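AlkZ (PDB 5UUJ) is a largely helical member of the AlkZ-like DNA glycosylase family, in the helix-turn-helix clan. Local coordinates at residues M5-M17 / E251-F263. Residues are numbered along the deposited sequence; the frame is centred on the assembly and turned at random.
Sequences MKASWRQVFAWRM and ELTEVDVEGRKAF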
HETATM    1  N   MSE A   5     -11.142 -10.106 -24.868  1.00 32.01           N
HETATM    2  CA  MSE A   5     -11.225 -11.429 -24.261  1.00 30.76           C
HETATM    3  C   MSE A   5     -12.183 -11.440 -23.073  1.00 29.08           C
HETATM    4  O   MSE A   5     -12.553 -10.389 -22.549  1.00 28.56           O
HETATM    5  CB  MSE A   5      -9.841 -11.896 -23.801  1.00 29.81           C
HETATM    6  CG  MSE A   5      -9.203 -10.989 -22.760  1.00 28.15           C
HETATM    7 SE   MSE A   5      -7.565 -11.713 -21.970  1.00 46.00          SE
HETATM    8  CE  MSE A   5      -8.327 -13.007 -20.712  1.00 25.09           C
ATOM      9  N   LYS A   6     -12.574 -12.641 -22.654  1.00 34.63           N
ATOM     10  CA  LYS A   6     -13.387 -12.819 -21.458  1.00 31.03           C
ATOM     11  C   LYS A   6     -12.588 -13.552 -20.390  1.00 32.52           C
ATOM     12  O   LYS A   6     -11.625 -14.259 -20.692  1.00 27.94           O
ATOM     13  CB  LYS A   6     -14.670 -13.591 -21.778  1.00 33.09           C
ATOM     14  CG  LYS A   6     -15.652 -12.831 -22.659  1.00 34.70           C
ATOM     15  CD  LYS A   6     -17.029 -13.475 -22.631  1.00 39.03           C
ATOM     16  CE  LYS A   6     -18.082 -12.594 -23.301  1.00 44.49           C
ATOM     17  NZ  LYS A   6     -17.887 -12.490 -24.775  1.00 44.23           N
ATOM     18  N   ALA A   7     -12.988 -13.365 -19.138  1.00 24.08           N
ATOM     19  CA  ALA A   7     -12.401 -14.095 -18.024  1.00 22.82           C
ATOM     20  C   ALA A   7     -13.391 -14.122 -16.875  1.00 22.18           C
ATOM     21  O   ALA A   7     -14.234 -13.238 -16.760  1.00 22.36           O
ATOM     22  CB  ALA A   7     -11.091 -13.458 -17.589  1.00 21.82           C
ATOM     23  N   SER A   8     -13.305 -15.147 -16.038  1.00 21.74           N
ATOM     24  CA  SER A   8     -14.125 -15.212 -14.837  1.00 21.36           C
ATOM     25  C   SER A   8     -13.403 -14.508 -13.698  1.00 20.09           C
ATOM     26  O   SER A   8     -12.200 -14.265 -13.777  1.00 19.45           O
ATOM     27  CB  SER A   8     -14.424 -16.659 -14.459  1.00 21.88           C
ATOM     28  OG  SER A   8     -13.249 -17.303 -14.003  1.00 21.34           O
ATOM     29  N   TRP A   9     -14.130 -14.189 -12.634  1.00 19.93           N
ATOM     30  CA  TRP A   9     -13.518 -13.532 -11.489  1.00 18.97           C
ATOM     31  C   TRP A   9     -12.591 -14.489 -10.755  1.00 18.44           C
ATOM     32  O   TRP A   9     -11.550 -14.079 -10.245  1.00 17.60           O
ATOM     33  CB  TRP A   9     -14.583 -12.983 -10.538  1.00 19.33           C
ATOM     34  CG  TRP A   9     -15.096 -11.649 -10.978  1.00 19.70           C
ATOM     35  CD1 TRP A   9     -16.359 -11.353 -11.391  1.00 20.82           C
ATOM     36  CD2 TRP A   9     -14.345 -10.433 -11.074  1.00 19.22           C
ATOM     37  NE1 TRP A   9     -16.446 -10.024 -11.732  1.00 21.13           N
ATOM     38  CE2 TRP A   9     -15.222  -9.438 -11.546  1.00 20.18           C
ATOM     39  CE3 TRP A   9     -13.017 -10.089 -10.805  1.00 18.25           C
ATOM     40  CZ2 TRP A   9     -14.816  -8.122 -11.753  1.00 20.30           C
ATOM     41  CZ3 TRP A   9     -12.615  -8.783 -11.013  1.00 18.28           C
ATOM     42  CH2 TRP A   9     -13.514  -7.815 -11.481  1.00 19.34           C
ATOM     43  N   ARG A  10     -12.957 -15.764 -10.710  1.00 19.13           N
ATOM     44  CA  ARG A  10     -12.125 -16.750 -10.032  1.00 19.01           C
ATOM     45  C   ARG A  10     -10.830 -17.009 -10.803  1.00 18.71           C
ATOM     46  O   ARG A  10      -9.821 -17.373 -10.209  1.00 18.35           O
ATOM     47  CB  ARG A  10     -12.901 -18.046  -9.815  1.00 20.21           C
ATOM     48  CG  ARG A  10     -13.875 -17.945  -8.650  1.00 20.68           C
ATOM     49  CD  ARG A  10     -14.667 -19.217  -8.431  1.00 22.15           C
ATOM     50  NE  ARG A  10     -13.834 -20.311  -7.943  1.00 22.54           N
ATOM     51  CZ  ARG A  10     -14.311 -21.467  -7.494  1.00 24.03           C
ATOM     52  NH1 ARG A  10     -15.619 -21.685  -7.461  1.00 25.22           N
ATOM     53  NH2 ARG A  10     -13.479 -22.406  -7.067  1.00 24.56           N
ATOM     54  N   GLN A  11     -10.851 -16.811 -12.117  1.00 19.08           N
ATOM     55  CA  GLN A  11      -9.608 -16.771 -12.881  1.00 18.98           C
ATOM     56  C   GLN A  11      -8.761 -15.585 -12.431  1.00 17.89           C
ATOM     57  O   GLN A  11      -7.577 -15.734 -12.134  1.00 17.50           O
ATOM     58  CB  GLN A  11      -9.875 -16.672 -14.379  1.00 19.91           C
ATOM     59  CG  GLN A  11     -10.235 -17.981 -15.043  1.00 21.24           C
ATOM     60  CD  GLN A  11     -10.230 -17.871 -16.553  1.00 22.36           C
ATOM     61  OE1 GLN A  11     -11.018 -17.121 -17.134  1.00 22.64           O
ATOM     62  NE2 GLN A  11      -9.332 -18.609 -17.198  1.00 23.25           N
ATOM     63  N   VAL A  12      -9.383 -14.408 -12.384  1.00 17.59           N
ATOM     64  CA  VAL A  12      -8.697 -13.184 -11.992  1.00 16.81           C
ATOM     65  C   VAL A  12      -8.104 -13.315 -10.589  1.00 16.01           C
ATOM     66  O   VAL A  12      -6.959 -12.931 -10.360  1.00 15.49           O
ATOM     67  CB  VAL A  12      -9.650 -11.965 -12.052  1.00 16.98           C
ATOM     68  CG1 VAL A  12      -9.034 -10.734 -11.384  1.00 16.35           C
ATOM     69  CG2 VAL A  12     -10.012 -11.651 -13.501  1.00 17.92           C
ATOM     70  N   PHE A  13      -8.874 -13.870  -9.658  1.00 16.14           N
ATOM     71  CA  PHE A  13      -8.412 -14.014  -8.281  1.00 15.72           C
ATOM     72  C   PHE A  13      -7.176 -14.902  -8.205  1.00 15.63           C
ATOM     73  O   PHE A  13      -6.207 -14.575  -7.516  1.00 15.09           O
ATOM     74  CB  PHE A  13      -9.516 -14.593  -7.392  1.00 16.34           C
ATOM     75  CG  PHE A  13     -10.736 -13.725  -7.286  1.00 16.67           C
ATOM     76  CD1 PHE A  13     -10.651 -12.349  -7.445  1.00 16.29           C
ATOM     77  CD2 PHE A  13     -11.975 -14.287  -7.029  1.00 17.62           C
ATOM     78  CE1 PHE A  13     -11.776 -11.555  -7.346  1.00 16.88           C
ATOM     79  CE2 PHE A  13     -13.105 -13.494  -6.928  1.00 18.17           C
ATOM     80  CZ  PHE A  13     -13.003 -12.128  -7.087  1.00 17.81           C
ATOM     81  N   ALA A  14      -7.217 -16.025  -8.916  1.00 16.35           N
ATOM     82  CA  ALA A  14      -6.092 -16.951  -8.945  1.00 19.27           C
ATOM     83  C   ALA A  14      -4.859 -16.288  -9.553  1.00 17.03           C
ATOM     84  O   ALA A  14      -3.744 -16.461  -9.060  1.00 16.07           O
ATOM     85  CB  ALA A  14      -6.455 -18.202  -9.723  1.00 17.84           C
ATOM     86  N   TRP A  15      -5.064 -15.528 -10.623  1.00 16.25           N
ATOM     87  CA  TRP A  15      -3.962 -14.855 -11.295  1.00 16.19           C
ATOM     88  C   TRP A  15      -3.347 -13.793 -10.387  1.00 15.25           C
ATOM     89  O   TRP A  15      -2.125 -13.698 -10.270  1.00 15.16           O
ATOM     90  CB  TRP A  15      -4.431 -14.223 -12.606  1.00 16.75           C
ATOM     91  CG  TRP A  15      -3.323 -13.548 -13.348  1.00 17.07           C
ATOM     92  CD1 TRP A  15      -2.407 -14.140 -14.168  1.00 18.05           C
ATOM     93  CD2 TRP A  15      -3.003 -12.151 -13.330  1.00 16.72           C
ATOM     94  NE1 TRP A  15      -1.537 -13.200 -14.658  1.00 18.34           N
ATOM     95  CE2 TRP A  15      -1.880 -11.971 -14.160  1.00 17.52           C
ATOM     96  CE3 TRP A  15      -3.554 -11.039 -12.691  1.00 16.06           C
ATOM     97  CZ2 TRP A  15      -1.299 -10.722 -14.370  1.00 17.66           C
ATOM     98  CZ3 TRP A  15      -2.976  -9.796 -12.904  1.00 16.20           C
ATOM     99  CH2 TRP A  15      -1.861  -9.650 -13.736  1.00 16.98           C
ATOM    100  N   ARG A  16      -4.202 -13.006  -9.738  1.00 14.74           N
ATOM    101  CA  ARG A  16      -3.740 -11.991  -8.795  1.00 14.07           C
ATOM    102  C   ARG A  16      -2.921 -12.620  -7.672  1.00 13.80           C
ATOM    103  O   ARG A  16      -1.863 -12.111  -7.306  1.00 13.49           O
ATOM    104  CB  ARG A  16      -4.922 -11.219  -8.207  1.00 13.95           C
ATOM    105  CG  ARG A  16      -5.561 -10.230  -9.166  1.00 14.33           C
ATOM    106  CD  ARG A  16      -6.821  -9.623  -8.581  1.00 14.52           C
ATOM    107  NE  ARG A  16      -7.422  -8.643  -9.481  1.00 15.13           N
ATOM    108  CZ  ARG A  16      -8.605  -8.068  -9.285  1.00 15.66           C
ATOM    109  NH1 ARG A  16      -9.327  -8.372  -8.217  1.00 15.69           N
ATOM    110  NH2 ARG A  16      -9.069  -7.191 -10.163  1.00 16.44           N
HETATM  111  N   MSE A  17      -3.409 -13.731  -7.131  1.00 14.53           N
HETATM  112  CA  MSE A  17      -2.724 -14.391  -6.028  1.00 19.64           C
HETATM  113  C   MSE A  17      -1.389 -14.983  -6.462  1.00 15.59           C
HETATM  114  O   MSE A  17      -0.472 -15.123  -5.653  1.00 14.97           O
HETATM  115  CB  MSE A  17      -3.612 -15.477  -5.429  1.00 16.53           C
HETATM  116  CG  MSE A  17      -4.720 -14.916  -4.558  1.00 21.96           C
HETATM  117 SE   MSE A  17      -5.691 -16.315  -3.622  1.00 29.98          SE
HETATM  118  CE  MSE A  17      -6.013 -15.380  -1.942  1.00 30.97           C
ATOM    119  N   GLU A 251      -0.644  -1.630 -25.296  1.00 31.21           N
ATOM    120  CA  GLU A 251       0.025  -2.155 -24.107  1.00 32.59           C
ATOM    121  C   GLU A 251      -1.023  -2.669 -23.123  1.00 30.23           C
ATOM    122  O   GLU A 251      -0.714  -3.452 -22.223  1.00 27.01           O
ATOM    123  CB  GLU A 251       0.893  -1.086 -23.437  1.00 33.96           C
ATOM    124  CG  GLU A 251       2.384  -1.262 -23.643  1.00 41.72           C
ATOM    125  CD  GLU A 251       3.146   0.035 -23.437  1.00 45.39           C
ATOM    126  OE1 GLU A 251       2.743   0.825 -22.557  1.00 44.65           O
ATOM    127  OE2 GLU A 251       4.138   0.270 -24.159  1.00 49.30           O
ATOM    128  N   LEU A 252      -2.259  -2.207 -23.297  1.00 22.62           N
ATOM    129  CA  LEU A 252      -3.389  -2.664 -22.492  1.00 21.34           C
ATOM    130  C   LEU A 252      -4.335  -3.509 -23.336  1.00 21.91           C
ATOM    131  O   LEU A 252      -4.436  -3.317 -24.545  1.00 23.26           O
ATOM    132  CB  LEU A 252      -4.161  -1.480 -21.901  1.00 20.68           C
ATOM    133  CG  LEU A 252      -3.393  -0.480 -21.038  1.00 20.28           C
ATOM    134  CD1 LEU A 252      -4.331   0.616 -20.552  1.00 19.86           C
ATOM    135  CD2 LEU A 252      -2.727  -1.169 -19.863  1.00 19.43           C
ATOM    136  N   THR A 253      -5.028  -4.432 -22.677  1.00 21.05           N
ATOM    137  CA  THR A 253      -6.060  -5.242 -23.309  1.00 21.60           C
ATOM    138  C   THR A 253      -7.337  -5.105 -22.497  1.00 20.71           C
ATOM    139  O   THR A 253      -7.297  -5.117 -21.265  1.00 19.52           O
ATOM    140  CB  THR A 253      -5.646  -6.732 -23.403  1.00 21.83           C
ATOM    141  OG1 THR A 253      -4.565  -6.873 -24.332  1.00 23.11           O
ATOM    142  CG2 THR A 253      -6.810  -7.603 -23.860  1.00 22.36           C
ATOM    143  N   GLU A 254      -8.465  -4.965 -23.182  1.00 27.08           N
ATOM    144  CA  GLU A 254      -9.750  -4.863 -22.504  1.00 29.86           C
ATOM    145  C   GLU A 254     -10.298  -6.253 -22.209  1.00 30.24           C
ATOM    146  O   GLU A 254     -10.369  -7.104 -23.098  1.00 35.04           O
ATOM    147  CB  GLU A 254     -10.753  -4.064 -23.337  1.00 31.81           C
ATOM    148  CG  GLU A 254     -12.085  -3.854 -22.627  1.00 39.24           C
ATOM    149  CD  GLU A 254     -13.038  -2.967 -23.403  1.00 42.85           C
ATOM    150  OE1 GLU A 254     -13.564  -3.421 -24.442  1.00 40.55           O
ATOM    151  OE2 GLU A 254     -13.264  -1.815 -22.973  1.00 47.78           O
ATOM    152  N   VAL A 255     -10.680  -6.468 -20.954  1.00 23.00           N
ATOM    153  CA  VAL A 255     -11.208  -7.750 -20.500  1.00 26.82           C
ATOM    154  C   VAL A 255     -12.639  -7.598 -19.995  1.00 25.07           C
ATOM    155  O   VAL A 255     -12.933  -6.718 -19.186  1.00 22.30           O
ATOM    156  CB  VAL A 255     -10.346  -8.353 -19.364  1.00 26.53           C
ATOM    157  CG1 VAL A 255     -10.753  -9.798 -19.097  1.00 26.96           C
ATOM    158  CG2 VAL A 255      -8.867  -8.275 -19.705  1.00 30.28           C
ATOM    159  N   ASP A 256     -13.522  -8.461 -20.482  1.00 26.10           N
ATOM    160  CA  ASP A 256     -14.879  -8.555 -19.967  1.00 25.56           C
ATOM    161  C   ASP A 256     -14.904  -9.577 -18.836  1.00 25.51           C
ATOM    162  O   ASP A 256     -14.975 -10.779 -19.083  1.00 24.63           O
ATOM    163  CB  ASP A 256     -15.850  -8.953 -21.084  1.00 26.13           C
ATOM    164  CG  ASP A 256     -17.304  -8.897 -20.651  1.00 28.52           C
ATOM    165  OD1 ASP A 256     -17.577  -8.821 -19.434  1.00 29.93           O
ATOM    166  OD2 ASP A 256     -18.182  -8.936 -21.540  1.00 38.41           O
ATOM    167  N   VAL A 257     -14.839  -9.094 -17.599  1.00 19.89           N
ATOM    168  CA  VAL A 257     -14.840  -9.978 -16.440  1.00 19.34           C
ATOM    169  C   VAL A 257     -16.253 -10.123 -15.884  1.00 20.51           C
ATOM    170  O   VAL A 257     -16.655  -9.393 -14.979  1.00 23.20           O
ATOM    171  CB  VAL A 257     -13.900  -9.468 -15.331  1.00 19.65           C
ATOM    172  CG1 VAL A 257     -13.722 -10.533 -14.268  1.00 18.77           C
ATOM    173  CG2 VAL A 257     -12.546  -9.082 -15.909  1.00 17.92           C
ATOM    174  N   GLU A 258     -16.996 -11.078 -16.438  1.00 22.07           N
ATOM    175  CA  GLU A 258     -18.377 -11.330 -16.038  1.00 25.31           C
ATOM    176  C   GLU A 258     -19.194 -10.040 -15.997  1.00 25.46           C
ATOM    177  O   GLU A 258     -19.891  -9.766 -15.020  1.00 28.43           O
ATOM    178  CB  GLU A 258     -18.420 -12.035 -14.680  1.00 25.45           C
ATOM    179  CG  GLU A 258     -17.879 -13.463 -14.723  1.00 31.42           C
ATOM    180  CD  GLU A 258     -17.990 -14.187 -13.392  1.00 27.96           C
ATOM    181  OE1 GLU A 258     -19.097 -14.216 -12.815  1.00 35.06           O
ATOM    182  OE2 GLU A 258     -16.969 -14.728 -12.924  1.00 21.48           O
ATOM    183  N   GLY A 259     -19.088  -9.249 -17.061  1.00 23.94           N
ATOM    184  CA  GLY A 259     -19.877  -8.037 -17.208  1.00 24.80           C
ATOM    185  C   GLY A 259     -19.090  -6.750 -17.034  1.00 23.79           C
ATOM    186  O   GLY A 259     -19.490  -5.704 -17.546  1.00 25.29           O
ATOM    187  N   ARG A 260     -17.977  -6.818 -16.310  1.00 23.47           N
ATOM    188  CA  ARG A 260     -17.177  -5.629 -16.039  1.00 21.64           C
ATOM    189  C   ARG A 260     -16.050  -5.468 -17.054  1.00 21.17           C
ATOM    190  O   ARG A 260     -15.133  -6.288 -17.116  1.00 21.30           O
ATOM    191  CB  ARG A 260     -16.592  -5.682 -14.624  1.00 20.52           C
ATOM    192  CG  ARG A 260     -15.853  -4.408 -14.218  1.00 24.26           C
ATOM    193  CD  ARG A 260     -15.071  -4.583 -12.921  1.00 24.53           C
ATOM    194  NE  ARG A 260     -15.946  -4.773 -11.767  1.00 26.03           N
ATOM    195  CZ  ARG A 260     -15.517  -4.911 -10.516  1.00 21.93           C
ATOM    196  NH1 ARG A 260     -14.219  -4.882 -10.247  1.00 25.36           N
ATOM    197  NH2 ARG A 260     -16.387  -5.080  -9.532  1.00 23.62           N
ATOM    198  N   LYS A 261     -16.122  -4.401 -17.843  1.00 24.20           N
ATOM    199  CA  LYS A 261     -15.044  -4.060 -18.757  1.00 23.95           C
ATOM    200  C   LYS A 261     -13.896  -3.455 -17.964  1.00 26.92           C
ATOM    201  O   LYS A 261     -14.075  -2.462 -17.258  1.00 26.63           O
ATOM    202  CB  LYS A 261     -15.526  -3.088 -19.835  1.00 25.22           C
ATOM    203  CG  LYS A 261     -16.690  -3.606 -20.664  1.00 34.22           C
ATOM    204  CD  LYS A 261     -16.321  -4.872 -21.435  1.00 38.45           C
ATOM    205  CE  LYS A 261     -17.453  -5.326 -22.351  1.00 36.44           C
ATOM    206  NZ  LYS A 261     -17.798  -4.296 -23.371  1.00 42.86           N
ATOM    207  N   ALA A 262     -12.724  -4.069 -18.075  1.00 18.66           N
ATOM    208  CA  ALA A 262     -11.547  -3.635 -17.334  1.00 17.73           C
ATOM    209  C   ALA A 262     -10.294  -3.799 -18.185  1.00 17.75           C
ATOM    210  O   ALA A 262     -10.319  -4.474 -19.212  1.00 20.05           O
ATOM    211  CB  ALA A 262     -11.417  -4.423 -16.043  1.00 16.99           C
ATOM    212  N   PHE A 263      -9.203  -3.177 -17.748  1.00 23.31           N
ATOM    213  CA  PHE A 263      -7.936  -3.237 -18.470  1.00 22.66           C
ATOM    214  C   PHE A 263      -6.948  -4.188 -17.803  1.00 19.02           C
ATOM    215  O   PHE A 263      -6.758  -4.149 -16.588  1.00 17.36           O
ATOM    216  CB  PHE A 263      -7.303  -1.844 -18.567  1.00 19.15           C
ATOM    217  CG  PHE A 263      -8.103  -0.862 -19.378  1.00 24.27           C
ATOM    218  CD1 PHE A 263      -8.244  -1.024 -20.747  1.00 24.62           C
ATOM    219  CD2 PHE A 263      -8.694   0.233 -18.772  1.00 21.01           C
ATOM    220  CE1 PHE A 263      -8.972  -0.119 -21.495  1.00 26.11           C
ATOM    221  CE2 PHE A 263      -9.423   1.145 -19.516  1.00 28.23           C
ATOM    222  CZ  PHE A 263      -9.563   0.969 -20.877  1.00 29.01           C
TER
HETATM  223  O   HOH W   1     -18.811  -8.915 -12.551  1.00 32.08           O
HETATM  224  O   HOH W   2     -15.941 -16.580 -11.262  1.00 21.29           O
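Lys6 pairs in parallel with Asp256, their CA atoms 4.8 Å apart, so that the modelled N-terminus adds a short edge strand to the beta hairpin of strands 252-257 and 260-265. Two backbone bonds hold it: Asp256 N donates to Met5 O, nearly straight at 173°, and Ala7 N donates to Asp256 O. Lys6 and Asp256 point their side chains the same way from the sheet, whereas Ala7 CB lies against Val255 CG1. Selenomethionine Met5 runs alongside Val255 and continues onto helix 269-274.

Past Ala7 the chain turns into helix 9-19, opened by a capping box in which Ser8 OG accepts from Gln11 N and Gln11 OE1 from Ser8 N. Glu258, in the type I' turn of the hairpin, joins this helix end. Its CG is turned away from its own carbonyl carbon (chi1 -68°) and the chain beyond is extended, which carries OE2 to Trp9 N at 2.9 Å, met on the anti side and somewhat out of the carboxylate plane. A water bonded to OE2 also takes the N-H of Arg10, so OE2 serves Trp9 N directly and Arg10 N through the water; the helix N-terminus would probably stabilise its negative charge. Just before the turn, Asp256 OD1 accepts from Gly259 N, an Asx motif.

Trp9 buries more surface here than any other residue. Val257 CG1 sits over the centre of its six-membered ring, 3.3 Å from the centroid, a tight CH-pi contact, and also touches Val12 CG2. Arg260, salt-bridged to Asp298, brings a face of its guanidinium to the benzo end of the indole, the planes 69° apart and NH1 3.3 Å from Trp9 CH2. At the pyrrole edge, Trp9 NE1 donates to a water 2.7 Å away, which in turn donates to Glu258 O.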